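Local coordinates for G-protein interacting protein 1 (Dictyostelium discoideum, PDB 5Z1N) that probably binds heterotrimeric G proteins and sequesters them in the cytosol during chemotaxis, through a C-terminal lipid-binding domain of the TNFAIP8-like family, at residues V65-A68 against L69-G72; G72-H75 against L76-F80; A101-E104 against A105-T109. All blocks are in the same frame, centred on the assembly; numbering follows the deposited sequence. Where two conformers were deposited one is given.

Contact 1: V65-A68 against L69-G72; sequences VDRA and LRDG. With PEF (di-palmitoyl-3-sn-phosphatidylethanolamine), chain B.
Val65 and Leu69, one turn apart on helix 59-81, form part of the wall of the phospholipid pocket in this TNFAIP8-like domain. Their side chains lie side by side and point the same way, with Val65 CG1 and Leu69 CD1 3.9 Å apart. Both methyls press on one methylene of a phosphatidylethanolamine acyl chain, and Leu69 CD1 comes to 3.6 Å from PEF C39. Placing CG1 anti to the backbone N (chi1 -173°) sends that branch of Val65 to the lipid. Val65 also belongs to the sodium site, together with Asp61.

A different side of the helix carries the salt bridge between Asp66 and Arg70. The arginine is bent at chi3 (-75°), which turns NE and NH2 back onto the carboxylate one turn earlier. Arg70 NH2 reaches Asp66 OD2 at 3.0 Å on its syn side, whereas Arg70 NE meets the same oxygen, also at 3.0 Å, from above the carboxylate plane. The two donors approach from one face; NE makes a weak, longer bond to Asp66 OD1 as well. Asp66 OD2 stays in the guanidinium plane, although the two flat groups are tilted 35° apart. Each partner has a further bond: Asp66 OD1 accepts from Leu166 N, and Arg70 NH1 donates to Thr162 O, so the pair ties the C-terminal tail to the helix.

On the polar flank, Arg67 O accepts from Asp71 N at 2.8 Å and also from water 1, which makes a weak bond to Asp71 OD2.

The segment is clasped from two directions. Val65 packs on Glu108 and Thr109, and Ala68 on Glu104 and Ala105, all of helix 92-113, while Leu69 and Arg70 rest against Leu166 near the C terminus.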
loop_
_atom_site.group_PDB
_atom_site.type_symbol
_atom_site.label_atom_id
_atom_site.label_comp_id
_atom_site.label_asym_id
_atom_site.label_seq_id
_atom_site.Cartn_x
_atom_site.Cartn_y
_atom_site.Cartn_z
ATOM N N VAL A 65 -6.552 -7.239 -8.231
ATOM C CA VAL A 65 -5.748 -6.377 -7.371
ATOM C C VAL A 65 -6.597 -5.223 -6.858
ATOM O O VAL A 65 -6.644 -4.948 -5.651
ATOM C CB VAL A 65 -4.497 -5.877 -8.117
ATOM C CG1 VAL A 65 -3.571 -5.134 -7.164
ATOM C CG2 VAL A 65 -3.762 -7.041 -8.762
ATOM N N ASP A 66 -7.334 -4.580 -7.766
ATOM C CA ASP A 66 -8.134 -3.415 -7.410
ATOM C C ASP A 66 -9.019 -3.720 -6.210
ATOM O O ASP A 66 -8.878 -3.114 -5.137
ATOM C CB ASP A 66 -8.971 -2.985 -8.617
ATOM C CG ASP A 66 -10.031 -1.970 -8.261
ATOM O OD1 ASP A 66 -9.675 -0.798 -8.039
ATOM O OD2 ASP A 66 -11.221 -2.343 -8.211
ATOM N N ARG A 67 -9.896 -4.713 -6.366
ATOM C CA ARG A 67 -10.793 -5.097 -5.282
ATOM C C ARG A 67 -10.018 -5.340 -3.994
ATOM O O ARG A 67 -10.356 -4.787 -2.937
ATOM C CB ARG A 67 -11.588 -6.342 -5.677
ATOM C CG ARG A 67 -12.844 -6.041 -6.476
ATOM C CD ARG A 67 -13.708 -7.283 -6.644
ATOM N NE ARG A 67 -13.431 -7.979 -7.897
ATOM C CZ ARG A 67 -13.976 -7.661 -9.066
ATOM N NH1 ARG A 67 -13.665 -8.350 -10.154
ATOM N NH2 ARG A 67 -14.834 -6.651 -9.148
ATOM N N ALA A 68 -8.947 -6.137 -4.072
ATOM C CA ALA A 68 -8.198 -6.455 -2.863
ATOM C C ALA A 68 -7.713 -5.179 -2.194
ATOM O O ALA A 68 -7.961 -4.955 -1.000
ATOM C CB ALA A 68 -7.026 -7.381 -3.190
ATOM N N LEU A 69 -7.094 -4.292 -2.975
ATOM C CA LEU A 69 -6.584 -3.054 -2.405
ATOM C C LEU A 69 -7.707 -2.287 -1.731
ATOM O O LEU A 69 -7.579 -1.858 -0.579
ATOM C CB LEU A 69 -5.919 -2.207 -3.489
ATOM C CG LEU A 69 -4.566 -2.710 -3.992
ATOM C CD1 LEU A 69 -4.082 -1.842 -5.140
ATOM C CD2 LEU A 69 -3.545 -2.733 -2.863
ATOM N N ARG A 70 -8.851 -2.179 -2.410
ATOM C CA ARG A 70 -9.935 -1.396 -1.837
ATOM C C ARG A 70 -10.412 -2.028 -0.540
ATOM O O ARG A 70 -10.576 -1.331 0.471
ATOM C CB ARG A 70 -11.061 -1.236 -2.860
ATOM C CG ARG A 70 -10.645 -0.293 -3.990
ATOM C CD ARG A 70 -11.796 0.148 -4.862
ATOM N NE ARG A 70 -12.236 -0.901 -5.774
ATOM C CZ ARG A 70 -13.460 -1.416 -5.776
ATOM N NH1 ARG A 70 -14.368 -0.974 -4.916
ATOM N NH2 ARG A 70 -13.780 -2.367 -6.642
ATOM N N ASP A 71 -10.520 -3.364 -0.517
ATOM C CA ASP A 71 -10.848 -4.045 0.730
ATOM C C ASP A 71 -9.873 -3.634 1.818
ATOM O O ASP A 71 -10.275 -3.168 2.892
ATOM C CB ASP A 71 -10.824 -5.561 0.539
ATOM C CG ASP A 71 -12.105 -6.098 -0.055
ATOM O OD1 ASP A 71 -12.065 -7.205 -0.628
ATOM O OD2 ASP A 71 -13.149 -5.416 0.047
ATOM N N GLY A 72 -8.573 -3.739 1.520
ATOM C CA GLY A 72 -7.571 -3.336 2.489
ATOM C C GLY A 72 -7.803 -1.923 2.968
ATOM O O GLY A 72 -7.932 -1.676 4.172
HETATM C C2 PEF B . -1.963 7.342 -9.697
HETATM C C1 PEF B . -2.642 6.709 -10.906
HETATM N N PEF B . -8.259 7.337 -12.720
HETATM C C3 PEF B . -2.740 8.544 -9.185
HETATM C C4 PEF B . -6.206 6.056 -12.774
HETATM C C5 PEF B . -7.607 6.210 -13.351
HETATM C C10 PEF B . -0.691 6.386 -7.917
HETATM C C11 PEF B . -0.390 5.252 -6.969
HETATM C C12 PEF B . -0.069 5.750 -5.564
HETATM C C13 PEF B . -0.102 4.552 -4.621
HETATM C C14 PEF B . 0.357 4.874 -3.203
HETATM C C15 PEF B . -0.050 3.727 -2.282
HETATM C C16 PEF B . 0.475 3.911 -0.866
HETATM C C17 PEF B . -0.246 2.996 0.120
HETATM C C18 PEF B . -0.372 1.569 -0.404
HETATM C C19 PEF B . -0.211 0.549 0.718
HETATM C C20 PEF B . -1.106 0.856 1.915
HETATM C C21 PEF B . -0.294 0.854 3.204
HETATM C C22 PEF B . -1.138 1.286 4.398
HETATM C C23 PEF B . -0.257 1.655 5.587
HETATM C C24 PEF B . -1.105 1.966 6.814
HETATM C C25 PEF B . -0.259 2.502 7.947
HETATM C C30 PEF B . -3.839 7.997 -7.037
HETATM C C31 PEF B . -5.035 7.507 -6.257
HETATM C C32 PEF B . -4.803 6.071 -5.800
HETATM C C33 PEF B . -4.848 5.099 -6.972
HETATM C C34 PEF B . -3.997 3.868 -6.683
HETATM C C35 PEF B . -4.193 2.796 -7.751
HETATM C C36 PEF B . -2.986 1.868 -7.831
HETATM C C37 PEF B . -3.323 0.553 -8.526
HETATM C C38 PEF B . -2.063 -0.275 -8.762
HETATM C C39 PEF B . -2.208 -1.687 -8.202
HETATM C C40 PEF B . -0.969 -2.537 -8.469
HETATM C C41 PEF B . 0.283 -1.945 -7.830
HETATM C C42 PEF B . 0.184 -1.894 -6.308
HETATM C C43 PEF B . 1.518 -1.485 -5.695
HETATM C C44 PEF B . 1.432 -1.389 -4.177
HETATM C C45 PEF B . 2.809 -1.204 -3.575
HETATM O O4 PEF B . 0.084 7.312 -8.071
HETATM O O5 PEF B . -2.813 8.330 -6.466
HETATM O O2 PEF B . -1.936 6.368 -8.662
HETATM O O3 PEF B . -3.881 8.057 -8.487
HETATM O O1P PEF B . -3.674 8.480 -14.044
HETATM O O2P PEF B . -3.599 5.922 -13.436
HETATM O O3P PEF B . -3.356 7.695 -11.640
HETATM O O4P PEF B . -5.536 7.315 -12.768
HETATM P P PEF B . -3.965 7.342 -13.089
HETATM O O HOH W 1 -13.409 -4.708 -2.630
#

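Contact 2: G72-H75 against L76-F80; sequences GFNH and LDRAF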
loop_
_atom_site.group_PDB
_atom_site.type_symbol
_atom_site.label_atom_id
_atom_site.label_comp_id
_atom_site.label_asym_id
_atom_site.label_seq_id
_atom_site.Cartn_x
_atom_site.Cartn_y
_atom_site.Cartn_z
ATOM N N GLY A 72 -8.573 -3.739 1.520
ATOM C CA GLY A 72 -7.571 -3.336 2.489
ATOM C C GLY A 72 -7.803 -1.923 2.968
ATOM O O GLY A 72 -7.932 -1.676 4.172
ATOM N N PHE A 73 -7.939 -0.987 2.018
ATOM C CA PHE A 73 -8.130 0.408 2.393
ATOM C C PHE A 73 -9.338 0.538 3.303
ATOM O O PHE A 73 -9.262 1.154 4.379
ATOM C CB PHE A 73 -8.304 1.281 1.144
ATOM C CG PHE A 73 -7.102 1.310 0.232
ATOM C CD1 PHE A 73 -5.869 0.840 0.655
ATOM C CD2 PHE A 73 -7.209 1.830 -1.053
ATOM C CE1 PHE A 73 -4.767 0.875 -0.188
ATOM C CE2 PHE A 73 -6.111 1.868 -1.899
ATOM C CZ PHE A 73 -4.889 1.389 -1.464
ATOM N N ASN A 74 -10.428 -0.139 2.933
ATOM C CA ASN A 74 -11.665 -0.012 3.685
ATOM C C ASN A 74 -11.449 -0.439 5.126
ATOM O O ASN A 74 -11.833 0.274 6.062
ATOM C CB ASN A 74 -12.754 -0.849 3.018
ATOM C CG ASN A 74 -14.141 -0.515 3.518
ATOM O OD1 ASN A 74 -14.425 0.614 3.918
ATOM N ND2 ASN A 74 -15.020 -1.509 3.495
ATOM N N HIS A 75 -10.765 -1.572 5.325
ATOM C CA HIS A 75 -10.593 -2.062 6.688
ATOM C C HIS A 75 -9.710 -1.116 7.480
ATOM O O HIS A 75 -9.999 -0.818 8.648
ATOM C CB HIS A 75 -10.033 -3.484 6.680
ATOM C CG HIS A 75 -11.015 -4.507 6.206
ATOM N ND1 HIS A 75 -12.116 -4.874 6.947
ATOM C CD2 HIS A 75 -11.059 -5.246 5.072
ATOM C CE1 HIS A 75 -12.801 -5.791 6.288
ATOM N NE2 HIS A 75 -12.181 -6.036 5.148
ATOM N N LEU A 76 -8.671 -0.575 6.837
ATOM C CA LEU A 76 -7.862 0.426 7.516
ATOM C C LEU A 76 -8.730 1.609 7.916
ATOM O O LEU A 76 -8.675 2.070 9.065
ATOM C CB LEU A 76 -6.702 0.861 6.624
ATOM C CG LEU A 76 -5.620 -0.204 6.407
ATOM C CD1 LEU A 76 -4.657 0.229 5.318
ATOM C CD2 LEU A 76 -4.869 -0.484 7.703
ATOM N N ASP A 77 -9.605 2.052 7.004
ATOM C CA ASP A 77 -10.518 3.138 7.337
ATOM C C ASP A 77 -11.348 2.774 8.557
ATOM O O ASP A 77 -11.437 3.554 9.516
ATOM C CB ASP A 77 -11.410 3.468 6.144
ATOM C CG ASP A 77 -12.247 4.710 6.374
ATOM O OD1 ASP A 77 -13.479 4.635 6.186
ATOM O OD2 ASP A 77 -11.676 5.755 6.755
ATOM N N ARG A 78 -11.900 1.554 8.572
ATOM C CA ARG A 78 -12.688 1.127 9.722
ATOM C C ARG A 78 -11.858 1.216 10.990
ATOM O O ARG A 78 -12.284 1.812 11.988
ATOM C CB ARG A 78 -13.202 -0.299 9.514
ATOM C CG ARG A 78 -14.178 -0.449 8.361
ATOM C CD ARG A 78 -14.750 -1.851 8.324
ATOM N NE ARG A 78 -15.692 -2.038 7.225
ATOM C CZ ARG A 78 -16.193 -3.216 6.871
ATOM N NH1 ARG A 78 -15.840 -4.313 7.530
ATOM N NH2 ARG A 78 -17.045 -3.298 5.857
ATOM N N ALA A 79 -10.634 0.678 10.947
ATOM C CA ALA A 79 -9.811 0.704 12.145
ATOM C C ALA A 79 -9.432 2.129 12.499
ATOM O O ALA A 79 -9.353 2.476 13.685
ATOM C CB ALA A 79 -8.566 -0.157 11.953
ATOM N N PHE A 80 -9.239 2.976 11.488
ATOM C CA PHE A 80 -8.868 4.345 11.790
ATOM C C PHE A 80 -9.993 5.085 12.492
ATOM O O PHE A 80 -9.725 6.086 13.166
ATOM C CB PHE A 80 -8.457 5.093 10.526
ATOM C CG PHE A 80 -7.929 6.470 10.800
ATOM C CD1 PHE A 80 -6.712 6.640 11.438
ATOM C CD2 PHE A 80 -8.660 7.595 10.447
ATOM C CE1 PHE A 80 -6.226 7.908 11.710
ATOM C CE2 PHE A 80 -8.177 8.865 10.714
ATOM C CZ PHE A 80 -6.961 9.021 11.345
HETATM O O HOH W 2 -16.449 0.600 5.967
HETATM O O HOH W 3 -14.321 3.293 4.145
HETATM O O HOH W 4 -13.799 -5.080 9.463
#
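Arg78 runs alongside the His75 ring and across the Asn74 amide, without a direct hydrogen bond between these side chains. Arg78 NH1 approaches His75 CE1 at 3.6 Å, with the guanidinium and the ring steeply inclined, 77° apart. On the Asn74 side, Arg78 NH2 comes to 3.6 Å from Asn74 ND2, two donors with no bond between them. The extended arginine chain leaves its helix with CG opposite its own carbonyl carbon (chi1 -65°), which lays CG over Asn74 O, the acceptor of the helical bond from Arg78 N.

Three waters link the polar ends. Water 4 lies in the plane of both flat groups, linking His75 ND1 to Arg78 NH1, from which it accepts at 2.9 Å. Water 2 accepts from Arg78 NE and donates to Asn74 OD1. That oxygen takes a second water proton from water 3, which also donates to Asp77 OD1 at 2.6 Å. Asp77 OD2 is engaged elsewhere, by Asn159 ND2.

Leu76 belongs to another face, where it touches the phosphatidylethanolamine and packs on Phe138 and Trp142 of helix 135-144. Ala79 faces Ile94 and Leu95 of helix 92-113. Polar, hydrated residues on one flank and pocket-lining or helix-packing residues on others mark this as an amphipathic helix of the all-helical, lipid-holding TNFAIP8-like domain.

Contact 3: A101-E104 against A105-T109; sequences ALKE and AEQET
Lys103 and Glu106 supply the ionic part of this turn of helix 92-113. Lys103 NZ bonds Glu106 OE1 at 2.9 Å as a salt bridge, meeting the oxygen on its syn side but 34° out of the carboxylate plane. Bends at chi2 and chi3 of the lysine bring NZ back alongside Glu106, while the glutamate stays extended; the two lie side by side. The aliphatic part of the lysine joins in, with Lys103 CE 3.4 Å from Glu106 OE1. Glu106 also packs on Arg126 and Phe129 of helix 119-132.

Like charges meet on another flank. Glu104 OE2 and Glu108 OE2 stand 3.8 Å apart, with their carboxylates inclined 35° to each other. Water 5 mediates, donating to Glu104 OE2 at 2.6 Å and to Glu108 OE2 at 2.8 Å. Glu104 OE2 also lies against Glu108 CG. The Glu104 and Gln107 side chains cross at about a right angle, their nearest atoms being the two OE1 oxygens, both acceptors.

Backbone bonds give the regular helical turn, from Ala105 N to Ala101 O through to Glu108 N to Glu104 O. One carbonyl is used twice: Ala105 O takes Thr109 N at 2.7 Å and, from above the carbonyl plane, Thr109 OG1 at 3.0 Å. This second bond is consistent with holding the Thr109 side chain in its rotamer.

The three acids stand in different surroundings. Glu106 has a lysine to balance it, so its negative charge is probably favoured. Between Glu104 and Glu108, water 5 probably eases the repulsion by donating to both; Lys64, which touches Glu108, might add to this, as might the sodium ion, about 4 Å from the nearest side-chain atom of Glu108.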
loop_
_atom_site.group_PDB
_atom_site.type_symbol
_atom_site.label_atom_id
_atom_site.label_comp_id
_atom_site.label_asym_id
_atom_site.label_seq_id
_atom_site.Cartn_x
_atom_site.Cartn_y
_atom_site.Cartn_z
ATOM N N ALA A 101 -6.426 -8.723 3.365
ATOM C CA ALA A 101 -6.759 -8.147 2.070
ATOM C C ALA A 101 -5.492 -7.798 1.307
ATOM O O ALA A 101 -5.360 -8.121 0.117
ATOM C CB ALA A 101 -7.647 -6.916 2.243
ATOM N N LEU A 102 -4.513 -7.207 1.995
ATOM C CA LEU A 102 -3.312 -6.820 1.277
ATOM C C LEU A 102 -2.533 -8.052 0.831
ATOM O O LEU A 102 -1.952 -8.049 -0.262
ATOM C CB LEU A 102 -2.469 -5.877 2.134
ATOM C CG LEU A 102 -3.168 -4.514 2.298
ATOM C CD1 LEU A 102 -2.392 -3.571 3.217
ATOM C CD2 LEU A 102 -3.417 -3.861 0.946
ATOM N N LYS A 103 -2.589 -9.139 1.613
ATOM C CA LYS A 103 -1.966 -10.377 1.159
ATOM C C LYS A 103 -2.564 -10.802 -0.173
ATOM O O LYS A 103 -1.830 -11.131 -1.115
ATOM C CB LYS A 103 -2.126 -11.477 2.213
ATOM C CG LYS A 103 -1.541 -12.847 1.824
ATOM C CD LYS A 103 -0.045 -12.779 1.532
ATOM C CE LYS A 103 0.743 -12.307 2.750
ATOM N NZ LYS A 103 2.220 -12.347 2.511
ATOM N N GLU A 104 -3.893 -10.719 -0.294
ATOM C CA GLU A 104 -4.525 -11.042 -1.567
ATOM C C GLU A 104 -3.970 -10.148 -2.668
ATOM O O GLU A 104 -3.504 -10.638 -3.706
ATOM C CB GLU A 104 -6.044 -10.913 -1.444
ATOM C CG GLU A 104 -6.801 -10.915 -2.760
ATOM C CD GLU A 104 -6.812 -12.262 -3.458
ATOM O OE1 GLU A 104 -6.332 -13.257 -2.875
ATOM O OE2 GLU A 104 -7.313 -12.323 -4.600
ATOM N N ALA A 105 -3.924 -8.836 -2.415
ATOM C CA ALA A 105 -3.353 -7.929 -3.403
ATOM C C ALA A 105 -1.942 -8.364 -3.764
ATOM O O ALA A 105 -1.599 -8.476 -4.950
ATOM C CB ALA A 105 -3.363 -6.492 -2.879
ATOM N N GLU A 106 -1.137 -8.691 -2.746
ATOM C CA GLU A 106 0.222 -9.156 -2.989
ATOM C C GLU A 106 0.215 -10.280 -4.012
ATOM O O GLU A 106 0.803 -10.166 -5.096
ATOM C CB GLU A 106 0.866 -9.622 -1.680
ATOM C CG GLU A 106 2.277 -10.182 -1.853
ATOM C CD GLU A 106 2.852 -10.746 -0.568
ATOM O OE1 GLU A 106 2.432 -10.303 0.522
ATOM O OE2 GLU A 106 3.721 -11.637 -0.648
ATOM N N GLN A 107 -0.537 -11.343 -3.712
ATOM C CA GLN A 107 -0.530 -12.503 -4.588
ATOM C C GLN A 107 -0.935 -12.107 -5.996
ATOM O O GLN A 107 -0.250 -12.449 -6.972
ATOM C CB GLN A 107 -1.452 -13.579 -4.020
ATOM C CG GLN A 107 -0.946 -14.137 -2.693
ATOM C CD GLN A 107 -1.953 -15.029 -1.999
ATOM O OE1 GLN A 107 -3.152 -14.963 -2.272
ATOM N NE2 GLN A 107 -1.471 -15.866 -1.090
ATOM N N GLU A 108 -1.981 -11.288 -6.119
ATOM C CA GLU A 108 -2.448 -10.985 -7.460
ATOM C C GLU A 108 -1.457 -10.090 -8.181
ATOM O O GLU A 108 -1.217 -10.280 -9.381
ATOM C CB GLU A 108 -3.842 -10.369 -7.411
ATOM C CG GLU A 108 -4.909 -11.378 -7.008
ATOM C CD GLU A 108 -4.792 -12.690 -7.772
ATOM O OE1 GLU A 108 -4.592 -12.657 -9.005
ATOM O OE2 GLU A 108 -4.896 -13.761 -7.133
ATOM N N THR A 109 -0.807 -9.176 -7.456
ATOM C CA THR A 109 0.214 -8.372 -8.108
ATOM C C THR A 109 1.333 -9.268 -8.615
ATOM O O THR A 109 1.796 -9.110 -9.753
ATOM C CB THR A 109 0.745 -7.299 -7.157
ATOM O OG1 THR A 109 -0.332 -6.438 -6.772
ATOM C CG2 THR A 109 1.814 -6.455 -7.847
HETATM O O HOH W 5 -7.468 -14.278 -6.241
#

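Contacts 1 and 2 are successive turns of helix 59-81 joined at Gly72, and contact 3 lies on helix 92-113, the next helix of the chain. Contact 1 is the buried one, while contacts 2 and 3 are only partly so. Small residues line the close approach of the two helices: Ala101 CB of contact 3 lies 3.4 Å from Gly72 N, a touch that belongs to contacts 1 and 2 alike. Chemistry follows place. Contact 1 combines lipid packing with a direct salt bridge, contact 2 joins its polar side chains through waters, and contact 3 has both a salt bridge and a water-linked acidic pair.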